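Local coordinates for protein hexokinase (Schistosoma mansoni, PDB 1BDG) that probably catalyses the ATP-dependent phosphorylation of glucose and other hexoses to hexose 6-phosphates, and here holds alpha-D-glucopyranose in its sugar pocket, at residues F54-T59 against D197-L202; G140-F145 against K438-I443; S231-M236 against V244-E249. All blocks are in the same frame, centred on the assembly; numbering follows the deposited sequence.

In the fold
Each contact has one segment that runs on to the same bound glucose: D197 of interaction 1, S144 and F145 of interaction 2 and E249 of interaction 3 all belong to its pocket. Interactions 1 and 2 have centres about 9 Å apart and meet where S144 OG lies 3.1 Å from D197 OD2, bringing together residues assigned to the predicted small and large subdomains. Interactions 1 and 3, with centres about 10 Å apart, share a sheet, in which strands 54-55 and 243-247 are neighbours; S56 OG lies 2.6 Å from V245 O. Interactions 2 and 3 are farther apart, about 18 Å between centres, and touch where F145 C lies 3.9 Å from E249 OE1.

Interaction 1. Residues F54-T59 against D197-L202; sequences FPSYVT and DTVGTL. With GLC (alpha-D-glucopyranose), chain B.
V58 and V199 form the apolar part of this small buried contact: their methyl groups meet tip to tip, V58 CG2 3.9 Å from V199 CG1. V199 has CG1 trans to its own backbone nitrogen (chi1 -170°), which spreads its two branches over the loop. CG2 lies 4.1 Å from CB of S56. Valine suits this place because its two short branches let it meet V58 with one methyl and S56 with the other.

The polar groups look elsewhere. S56 OG touches V199 CG1 only in van der Waals fashion; its main partner is V245 O, and it also receives a weak bond from V58 N. In the helix, the carbonyl oxygen of D197 accepts both T201 N and T201 OG1, the hydroxyl (3.0 Å) standing above the carbonyl plane.

Toward the ligand, D197 bridges two sugar hydroxyls: glucose O4 bonds to OD1 (2.7 Å), and O6, the oxygen that becomes phosphorylated, bonds to OD2 (2.9 Å).

Helix 197-206 lies against the large-subdomain sheet, with V199 and L202 on V245 of strand 243-247 and T198 reaching strand 222-229, while 54-59 lies at the sheet's edge, F54, S56 and V58 bonding by backbone to strand 243-247.

Interaction 2. Residues G140-F145 against K438-I443; sequences GFTFSF and KGAAAI. With GLC (alpha-D-glucopyranose), chain B.
G140 and A440 bring a strand and a helix remarkably close, their CA atoms only 5.3 Å apart. G140 presents bare backbone to the helix, its CA 4.4 Å from A440 O. A beta carbon at this position would point at the helix; glycine, having none, lets the two backbones come together, and the methyl of alanine is small enough to face the strand in return.

T142, two residues on, makes the side-chain contact: its OG1 rests 3.6 Å from A440 CB, a van der Waals touch. A chi1 of -72° puts OG1, rather than the methyl branch, on the alanine. The threonine is also close to D74, a predicted ATP-site residue, which places the contact near the probable ATP site.

Beyond T142 the chain turns toward the sugar. S144 is the centre of an inverse gamma turn, closed by F145 N to F143 O (2.6 Å), and its hydroxyl bonds to L75 O. The turn brings S144 O to 3.2 Å from glucose O3. The phenylalanines pack in series: CB of F143 sits over the centre of the F141 ring, and F145 CD2 lies over a face of F143, offset toward the rim and 3.6 Å above the plane. F145 also forms a cation-pi pair with K162.

Strand 137-143 runs between strands 68-75 and 189-195 of the small-subdomain sheet. Helix 435-444 packs against its G140 and T142, I443 reaching V195, while F141 points away from that helix, and F141 and F143 both touch V174 of helix 174-183.

Interaction 3. Residues S231-M236 against V244-E249; sequences SKVELM and VVINTE. With GLC (alpha-D-glucopyranose), chain B; SO4 (sulfate ion), chain E.
V233 and V244 cross obliquely, with V233 CG2 3.6 Å from V244 CG1. The same V233 methyl also meets I246, this time tip to tip, with CG2 3.6 Å from CD1. I246 leaves its strand turned partly aside, but a bend at chi2 (-77°) swings the end of the chain back, and the extra carbon of isoleucine carries CD1 to V233. V233 CG2 thus rests across V244 and I246, which lie two residues apart on one side of the strand.

M236 behaves differently: its flexible chain slides past V244 in the opposite direction, bent at chi3 (124°), so that SD lies 3.5 Å from V244 CG2 and the terminal methyl also reaches the valine. V233 and M236 are brought together by a 3-10 turn, in which M236 N bonds to V233 O (2.8 Å). P55 touches both residues from strand 54-55.

Beyond the strand, E249 reaches the sugar. It spreads its carboxylate over two hydroxyls, OE1 accepting glucose O3 (2.8 Å) and OE2 accepting O2 (2.7 Å), while N247 ND2 adds a weak bond to OE1. On the outer side of the loop, K232 NZ hydrogen-bonds to a sulfate oxygen (O2, 3.3 Å), the ion probably coming from the crystallisation liquor.

Chemically the loop-to-strand contact is wholly apolar, resting on dispersion and burial, whereas E249 supplies two of the pocket's bonds, helping to orient the glucose together with D197, N223 and the others.

Interaction 1. Residues F54-T59 against D197-L202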
loop_
_atom_site.group_PDB
_atom_site.type_symbol
_atom_site.label_atom_id
_atom_site.label_comp_id
_atom_site.label_asym_id
_atom_site.label_seq_id
_atom_site.Cartn_x
_atom_site.Cartn_y
_atom_site.Cartn_z
ATOM N N PHE A 54 12.816 -7.486 3.492
ATOM C CA PHE A 54 12.609 -8.442 4.580
ATOM C C PHE A 54 12.103 -9.807 4.113
ATOM O O PHE A 54 11.026 -9.893 3.514
ATOM C CB PHE A 54 11.587 -7.915 5.594
ATOM C CG PHE A 54 11.929 -6.593 6.199
ATOM C CD1 PHE A 54 12.922 -6.488 7.158
ATOM C CD2 PHE A 54 11.207 -5.456 5.857
ATOM C CE1 PHE A 54 13.187 -5.263 7.777
ATOM C CE2 PHE A 54 11.464 -4.244 6.465
ATOM C CZ PHE A 54 12.457 -4.148 7.432
ATOM N N PRO A 55 12.877 -10.884 4.350
ATOM C CA PRO A 55 12.385 -12.194 3.925
ATOM C C PRO A 55 11.196 -12.513 4.822
ATOM O O PRO A 55 11.223 -12.230 6.021
ATOM C CB PRO A 55 13.568 -13.113 4.215
ATOM C CG PRO A 55 14.252 -12.436 5.344
ATOM C CD PRO A 55 14.223 -10.999 4.930
ATOM N N SER A 56 10.125 -13.017 4.220
ATOM C CA SER A 56 8.910 -13.358 4.948
ATOM C C SER A 56 8.906 -14.806 5.466
ATOM O O SER A 56 8.004 -15.204 6.210
ATOM C CB SER A 56 7.725 -13.160 4.024
ATOM O OG SER A 56 7.787 -14.117 2.982
ATOM N N TYR A 57 9.898 -15.590 5.054
ATOM C CA TYR A 57 10.003 -16.994 5.429
ATOM C C TYR A 57 8.877 -17.873 4.871
ATOM O O TYR A 57 8.661 -18.991 5.328
ATOM C CB TYR A 57 10.171 -17.163 6.938
ATOM C CG TYR A 57 11.587 -16.966 7.403
ATOM C CD1 TYR A 57 12.056 -15.713 7.748
ATOM C CD2 TYR A 57 12.462 -18.034 7.470
ATOM C CE1 TYR A 57 13.363 -15.524 8.148
ATOM C CE2 TYR A 57 13.774 -17.858 7.863
ATOM C CZ TYR A 57 14.225 -16.597 8.203
ATOM O OH TYR A 57 15.537 -16.411 8.594
ATOM N N VAL A 58 8.119 -17.326 3.926
ATOM C CA VAL A 58 7.090 -18.098 3.250
ATOM C C VAL A 58 7.894 -18.570 2.053
ATOM O O VAL A 58 8.244 -17.771 1.182
ATOM C CB VAL A 58 5.935 -17.248 2.707
ATOM C CG1 VAL A 58 5.033 -18.111 1.848
ATOM C CG2 VAL A 58 5.130 -16.672 3.833
ATOM N N THR A 59 8.296 -19.829 2.070
ATOM C CA THR A 59 9.076 -20.356 0.970
ATOM C C THR A 59 8.220 -20.948 -0.163
ATOM O O THR A 59 8.390 -20.574 -1.326
ATOM C CB THR A 59 10.129 -21.334 1.494
ATOM O OG1 THR A 59 9.497 -22.326 2.315
ATOM C CG2 THR A 59 11.143 -20.586 2.342
ATOM N N ASP A 197 0.635 -7.774 4.026
ATOM C CA ASP A 197 -0.440 -7.801 3.044
ATOM C C ASP A 197 0.022 -8.203 1.648
ATOM O O ASP A 197 -0.636 -9.005 1.006
ATOM C CB ASP A 197 -1.263 -6.501 3.018
ATOM C CG ASP A 197 -0.418 -5.248 2.838
ATOM O OD1 ASP A 197 0.720 -5.316 2.343
ATOM O OD2 ASP A 197 -0.903 -4.161 3.178
ATOM N N THR A 198 1.176 -7.720 1.197
ATOM C CA THR A 198 1.662 -8.077 -0.133
ATOM C C THR A 198 1.811 -9.583 -0.249
ATOM O O THR A 198 1.357 -10.191 -1.229
ATOM C CB THR A 198 3.003 -7.463 -0.391
ATOM O OG1 THR A 198 3.832 -7.687 0.745
ATOM C CG2 THR A 198 2.867 -5.988 -0.634
ATOM N N VAL A 199 2.417 -10.176 0.783
ATOM C CA VAL A 199 2.649 -11.626 0.860
ATOM C C VAL A 199 1.293 -12.340 0.820
ATOM O O VAL A 199 1.089 -13.257 0.020
ATOM C CB VAL A 199 3.447 -12.003 2.146
ATOM C CG1 VAL A 199 3.888 -13.443 2.095
ATOM C CG2 VAL A 199 4.668 -11.114 2.277
ATOM N N GLY A 200 0.348 -11.860 1.626
ATOM C CA GLY A 200 -0.978 -12.443 1.649
ATOM C C GLY A 200 -1.610 -12.366 0.277
ATOM O O GLY A 200 -2.258 -13.303 -0.166
ATOM N N THR A 201 -1.416 -11.252 -0.413
ATOM C CA THR A 201 -1.967 -11.071 -1.750
ATOM C C THR A 201 -1.307 -12.056 -2.726
ATOM O O THR A 201 -2.001 -12.765 -3.449
ATOM C CB THR A 201 -1.788 -9.601 -2.226
ATOM O OG1 THR A 201 -2.469 -8.712 -1.324
ATOM C CG2 THR A 201 -2.328 -9.407 -3.623
ATOM N N LEU A 202 0.023 -12.140 -2.727
ATOM C CA LEU A 202 0.711 -13.075 -3.625
ATOM C C LEU A 202 0.117 -14.474 -3.432
ATOM O O LEU A 202 -0.153 -15.162 -4.403
ATOM C CB LEU A 202 2.230 -13.082 -3.375
ATOM C CG LEU A 202 3.131 -13.747 -4.443
ATOM C CD1 LEU A 202 4.587 -13.332 -4.264
ATOM C CD2 LEU A 202 3.007 -15.259 -4.421
HETATM C C1 GLC B . 2.786 0.516 3.926
HETATM C C2 GLC B . 3.385 -0.533 4.862
HETATM C C3 GLC B . 3.657 -1.806 4.095
HETATM C C4 GLC B . 2.380 -2.279 3.422
HETATM C C5 GLC B . 1.852 -1.182 2.523
HETATM C C6 GLC B . 0.539 -1.561 1.865
HETATM O O1 GLC B . 3.684 0.733 2.890
HETATM O O2 GLC B . 4.609 -0.062 5.424
HETATM O O3 GLC B . 4.131 -2.817 4.972
HETATM O O4 GLC B . 2.635 -3.444 2.674
HETATM O O5 GLC B . 1.607 -0.011 3.305
HETATM O O6 GLC B . -0.559 -1.276 2.705
#

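Interaction 2. Residues G140-F145 against K438-I443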
loop_
_atom_site.group_PDB
_atom_site.type_symbol
_atom_site.label_atom_id
_atom_site.label_comp_id
_atom_site.label_asym_id
_atom_site.label_seq_id
_atom_site.Cartn_x
_atom_site.Cartn_y
_atom_site.Cartn_z
ATOM N N GLY A 140 -4.220 -16.308 10.933
ATOM C CA GLY A 140 -3.241 -15.779 10.013
ATOM C C GLY A 140 -3.354 -14.275 10.188
ATOM O O GLY A 140 -4.410 -13.705 9.925
ATOM N N PHE A 141 -2.294 -13.635 10.671
ATOM C CA PHE A 141 -2.285 -12.196 10.909
ATOM C C PHE A 141 -1.639 -11.400 9.766
ATOM O O PHE A 141 -0.422 -11.444 9.573
ATOM C CB PHE A 141 -1.560 -11.920 12.229
ATOM C CG PHE A 141 -1.776 -10.539 12.796
ATOM C CD1 PHE A 141 -2.880 -9.766 12.441
ATOM C CD2 PHE A 141 -0.877 -10.023 13.730
ATOM C CE1 PHE A 141 -3.073 -8.505 13.013
ATOM C CE2 PHE A 141 -1.063 -8.774 14.299
ATOM C CZ PHE A 141 -2.155 -8.016 13.945
ATOM N N THR A 142 -2.460 -10.713 8.975
ATOM C CA THR A 142 -1.955 -9.874 7.895
ATOM C C THR A 142 -1.651 -8.540 8.539
ATOM O O THR A 142 -2.558 -7.734 8.744
ATOM C CB THR A 142 -3.021 -9.666 6.826
ATOM O OG1 THR A 142 -3.203 -10.885 6.109
ATOM C CG2 THR A 142 -2.631 -8.565 5.869
ATOM N N PHE A 143 -0.399 -8.350 8.940
ATOM C CA PHE A 143 0.031 -7.110 9.589
ATOM C C PHE A 143 0.751 -6.279 8.529
ATOM O O PHE A 143 1.923 -6.515 8.235
ATOM C CB PHE A 143 0.970 -7.438 10.745
ATOM C CG PHE A 143 1.249 -6.279 11.655
ATOM C CD1 PHE A 143 0.203 -5.507 12.168
ATOM C CD2 PHE A 143 2.553 -5.989 12.049
ATOM C CE1 PHE A 143 0.455 -4.468 13.070
ATOM C CE2 PHE A 143 2.818 -4.962 12.943
ATOM C CZ PHE A 143 1.763 -4.197 13.460
ATOM N N SER A 144 0.043 -5.314 7.952
ATOM C CA SER A 144 0.578 -4.468 6.892
ATOM C C SER A 144 1.729 -3.555 7.291
ATOM O O SER A 144 1.674 -2.352 7.003
ATOM C CB SER A 144 -0.535 -3.590 6.324
ATOM O OG SER A 144 -1.725 -4.322 6.141
ATOM N N PHE A 145 2.787 -4.076 7.898
ATOM C CA PHE A 145 3.891 -3.202 8.272
ATOM C C PHE A 145 5.218 -3.927 8.154
ATOM O O PHE A 145 5.251 -5.157 8.096
ATOM C CB PHE A 145 3.686 -2.653 9.697
ATOM C CG PHE A 145 2.513 -1.715 9.824
ATOM C CD1 PHE A 145 2.605 -0.401 9.390
ATOM C CD2 PHE A 145 1.298 -2.164 10.323
ATOM C CE1 PHE A 145 1.506 0.436 9.447
ATOM C CE2 PHE A 145 0.202 -1.327 10.379
ATOM C CZ PHE A 145 0.307 -0.034 9.941
ATOM N N LYS A 438 -8.212 -15.110 2.378
ATOM C CA LYS A 438 -8.086 -16.457 1.796
ATOM C C LYS A 438 -6.620 -16.849 1.577
ATOM O O LYS A 438 -6.278 -18.030 1.636
ATOM C CB LYS A 438 -8.841 -16.545 0.457
ATOM C CG LYS A 438 -8.597 -17.837 -0.361
ATOM N N GLY A 439 -5.776 -15.854 1.301
ATOM C CA GLY A 439 -4.358 -16.084 1.076
ATOM C C GLY A 439 -3.583 -16.281 2.360
ATOM O O GLY A 439 -2.696 -17.128 2.427
ATOM N N ALA A 440 -3.927 -15.539 3.403
ATOM C CA ALA A 440 -3.234 -15.677 4.675
ATOM C C ALA A 440 -3.617 -17.005 5.362
ATOM O O ALA A 440 -2.773 -17.636 6.006
ATOM C CB ALA A 440 -3.538 -14.481 5.585
ATOM N N ALA A 441 -4.871 -17.436 5.204
ATOM C CA ALA A 441 -5.351 -18.674 5.811
ATOM C C ALA A 441 -4.622 -19.904 5.285
ATOM O O ALA A 441 -4.201 -20.753 6.069
ATOM C CB ALA A 441 -6.814 -18.815 5.616
ATOM N N ALA A 442 -4.484 -20.019 3.964
ATOM C CA ALA A 442 -3.740 -21.146 3.397
ATOM C C ALA A 442 -2.349 -21.112 4.035
ATOM O O ALA A 442 -1.884 -22.122 4.540
ATOM C CB ALA A 442 -3.628 -21.030 1.888
ATOM N N ILE A 443 -1.718 -19.943 4.099
ATOM C CA ILE A 443 -0.401 -19.872 4.728
ATOM C C ILE A 443 -0.474 -20.400 6.174
ATOM O O ILE A 443 0.335 -21.251 6.591
ATOM C CB ILE A 443 0.186 -18.444 4.727
ATOM C CG1 ILE A 443 0.399 -17.956 3.285
ATOM C CG2 ILE A 443 1.471 -18.437 5.535
ATOM C CD1 ILE A 443 1.215 -16.676 3.152
HETATM C C1 GLC B . 2.786 0.516 3.926
HETATM C C2 GLC B . 3.385 -0.533 4.862
HETATM C C3 GLC B . 3.657 -1.806 4.095
HETATM C C4 GLC B . 2.380 -2.279 3.422
HETATM C C5 GLC B . 1.852 -1.182 2.523
HETATM C C6 GLC B . 0.539 -1.561 1.865
HETATM O O1 GLC B . 3.684 0.733 2.890
HETATM O O2 GLC B . 4.609 -0.062 5.424
HETATM O O3 GLC B . 4.131 -2.817 4.972
HETATM O O4 GLC B . 2.635 -3.444 2.674
HETATM O O5 GLC B . 1.607 -0.011 3.305
HETATM O O6 GLC B . -0.559 -1.276 2.705
#

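Interaction 3. Residues S231-M236 against V244-E249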
loop_
_atom_site.group_PDB
_atom_site.type_symbol
_atom_site.label_atom_id
_atom_site.label_comp_id
_atom_site.label_asym_id
_atom_site.label_seq_id
_atom_site.Cartn_x
_atom_site.Cartn_y
_atom_site.Cartn_z
ATOM N N SER A 231 19.105 -18.035 -2.420
ATOM C CA SER A 231 20.570 -18.146 -2.389
ATOM C C SER A 231 21.117 -16.736 -2.329
ATOM O O SER A 231 22.265 -16.514 -1.935
ATOM C CB SER A 231 21.094 -18.853 -3.615
ATOM N N LYS A 232 20.254 -15.792 -2.704
ATOM C CA LYS A 232 20.567 -14.375 -2.723
ATOM C C LYS A 232 20.129 -13.669 -1.452
ATOM O O LYS A 232 20.687 -12.647 -1.103
ATOM C CB LYS A 232 19.893 -13.710 -3.914
ATOM C CG LYS A 232 20.231 -14.337 -5.241
ATOM C CD LYS A 232 19.565 -13.587 -6.378
ATOM C CE LYS A 232 20.076 -14.068 -7.725
ATOM N NZ LYS A 232 19.411 -13.362 -8.846
ATOM N N VAL A 233 19.113 -14.190 -0.767
ATOM C CA VAL A 233 18.653 -13.539 0.455
ATOM C C VAL A 233 19.619 -13.866 1.579
ATOM O O VAL A 233 19.307 -14.662 2.453
ATOM C CB VAL A 233 17.247 -13.981 0.851
ATOM C CG1 VAL A 233 16.770 -13.135 2.011
ATOM C CG2 VAL A 233 16.298 -13.847 -0.322
ATOM N N GLU A 234 20.770 -13.203 1.584
ATOM C CA GLU A 234 21.807 -13.476 2.580
ATOM C C GLU A 234 21.420 -13.410 4.056
ATOM O O GLU A 234 21.925 -14.191 4.875
ATOM C CB GLU A 234 23.032 -12.618 2.308
ATOM C CG GLU A 234 23.633 -12.845 0.924
ATOM C CD GLU A 234 24.814 -11.949 0.671
ATOM O OE1 GLU A 234 25.204 -11.205 1.596
ATOM O OE2 GLU A 234 25.356 -11.981 -0.454
ATOM N N LEU A 235 20.509 -12.509 4.400
ATOM C CA LEU A 235 20.081 -12.389 5.779
ATOM C C LEU A 235 19.317 -13.622 6.200
ATOM O O LEU A 235 19.156 -13.867 7.383
ATOM C CB LEU A 235 19.218 -11.150 5.978
ATOM C CG LEU A 235 19.946 -9.827 5.768
ATOM C CD1 LEU A 235 18.974 -8.773 5.313
ATOM C CD2 LEU A 235 20.648 -9.407 7.031
ATOM N N MET A 236 18.866 -14.417 5.246
ATOM C CA MET A 236 18.119 -15.614 5.577
ATOM C C MET A 236 19.062 -16.753 5.956
ATOM O O MET A 236 18.623 -17.774 6.486
ATOM C CB MET A 236 17.237 -16.017 4.394
ATOM C CG MET A 236 15.942 -16.698 4.776
ATOM S SD MET A 236 14.817 -16.891 3.386
ATOM C CE MET A 236 14.519 -18.669 3.375
ATOM N N VAL A 244 11.944 -17.929 -1.440
ATOM C CA VAL A 244 11.300 -17.226 -0.328
ATOM C C VAL A 244 10.607 -15.961 -0.843
ATOM O O VAL A 244 11.103 -15.284 -1.748
ATOM C CB VAL A 244 12.309 -16.811 0.766
ATOM C CG1 VAL A 244 13.205 -15.673 0.265
ATOM C CG2 VAL A 244 11.577 -16.412 2.039
ATOM N N VAL A 245 9.434 -15.676 -0.304
ATOM C CA VAL A 245 8.716 -14.496 -0.718
ATOM C C VAL A 245 9.379 -13.349 0.006
ATOM O O VAL A 245 9.522 -13.391 1.221
ATOM C CB VAL A 245 7.200 -14.587 -0.371
ATOM C CG1 VAL A 245 6.485 -13.303 -0.760
ATOM C CG2 VAL A 245 6.564 -15.753 -1.112
ATOM N N ILE A 246 9.872 -12.375 -0.749
ATOM C CA ILE A 246 10.524 -11.210 -0.167
ATOM C C ILE A 246 9.555 -10.048 -0.030
ATOM O O ILE A 246 8.800 -9.764 -0.951
ATOM C CB ILE A 246 11.718 -10.740 -1.038
ATOM C CG1 ILE A 246 12.899 -11.705 -0.898
ATOM C CG2 ILE A 246 12.168 -9.346 -0.621
ATOM C CD1 ILE A 246 13.677 -11.541 0.376
ATOM N N ASN A 247 9.559 -9.402 1.130
ATOM C CA ASN A 247 8.722 -8.233 1.367
ATOM C C ASN A 247 9.675 -7.052 1.146
ATOM O O ASN A 247 10.488 -6.697 2.013
ATOM C CB ASN A 247 8.176 -8.242 2.791
ATOM C CG ASN A 247 7.403 -6.983 3.134
ATOM O OD1 ASN A 247 7.046 -6.191 2.271
ATOM N ND2 ASN A 247 7.135 -6.802 4.408
ATOM N N THR A 248 9.596 -6.478 -0.050
ATOM C CA THR A 248 10.460 -5.382 -0.455
ATOM C C THR A 248 10.367 -4.201 0.473
ATOM O O THR A 248 11.383 -3.703 0.937
ATOM C CB THR A 248 10.135 -4.936 -1.885
ATOM O OG1 THR A 248 8.833 -4.340 -1.911
ATOM C CG2 THR A 248 10.154 -6.137 -2.816
ATOM N N GLU A 249 9.142 -3.766 0.739
ATOM C CA GLU A 249 8.889 -2.629 1.614
ATOM C C GLU A 249 9.544 -1.411 0.935
ATOM O O GLU A 249 10.333 -0.671 1.535
ATOM C CB GLU A 249 9.454 -2.922 3.004
ATOM C CG GLU A 249 8.820 -2.136 4.146
ATOM C CD GLU A 249 7.316 -2.348 4.305
ATOM O OE1 GLU A 249 6.881 -3.465 4.653
ATOM O OE2 GLU A 249 6.570 -1.369 4.117
HETATM C C1 GLC B . 2.786 0.516 3.926
HETATM C C2 GLC B . 3.385 -0.533 4.862
HETATM C C3 GLC B . 3.657 -1.806 4.095
HETATM C C4 GLC B . 2.380 -2.279 3.422
HETATM C C5 GLC B . 1.852 -1.182 2.523
HETATM C C6 GLC B . 0.539 -1.561 1.865
HETATM O O1 GLC B . 3.684 0.733 2.890
HETATM O O2 GLC B . 4.609 -0.062 5.424
HETATM O O3 GLC B . 4.131 -2.817 4.972
HETATM O O4 GLC B . 2.635 -3.444 2.674
HETATM O O5 GLC B . 1.607 -0.011 3.305
HETATM O O6 GLC B . -0.559 -1.276 2.705
HETATM S S SO4 E . 20.944 -9.498 -7.936
HETATM O O1 SO4 E . 20.877 -8.220 -8.598
HETATM O O2 SO4 E . 19.691 -10.176 -8.088
HETATM O O3 SO4 E . 21.997 -10.281 -8.534
HETATM O O4 SO4 E . 21.209 -9.311 -6.533
#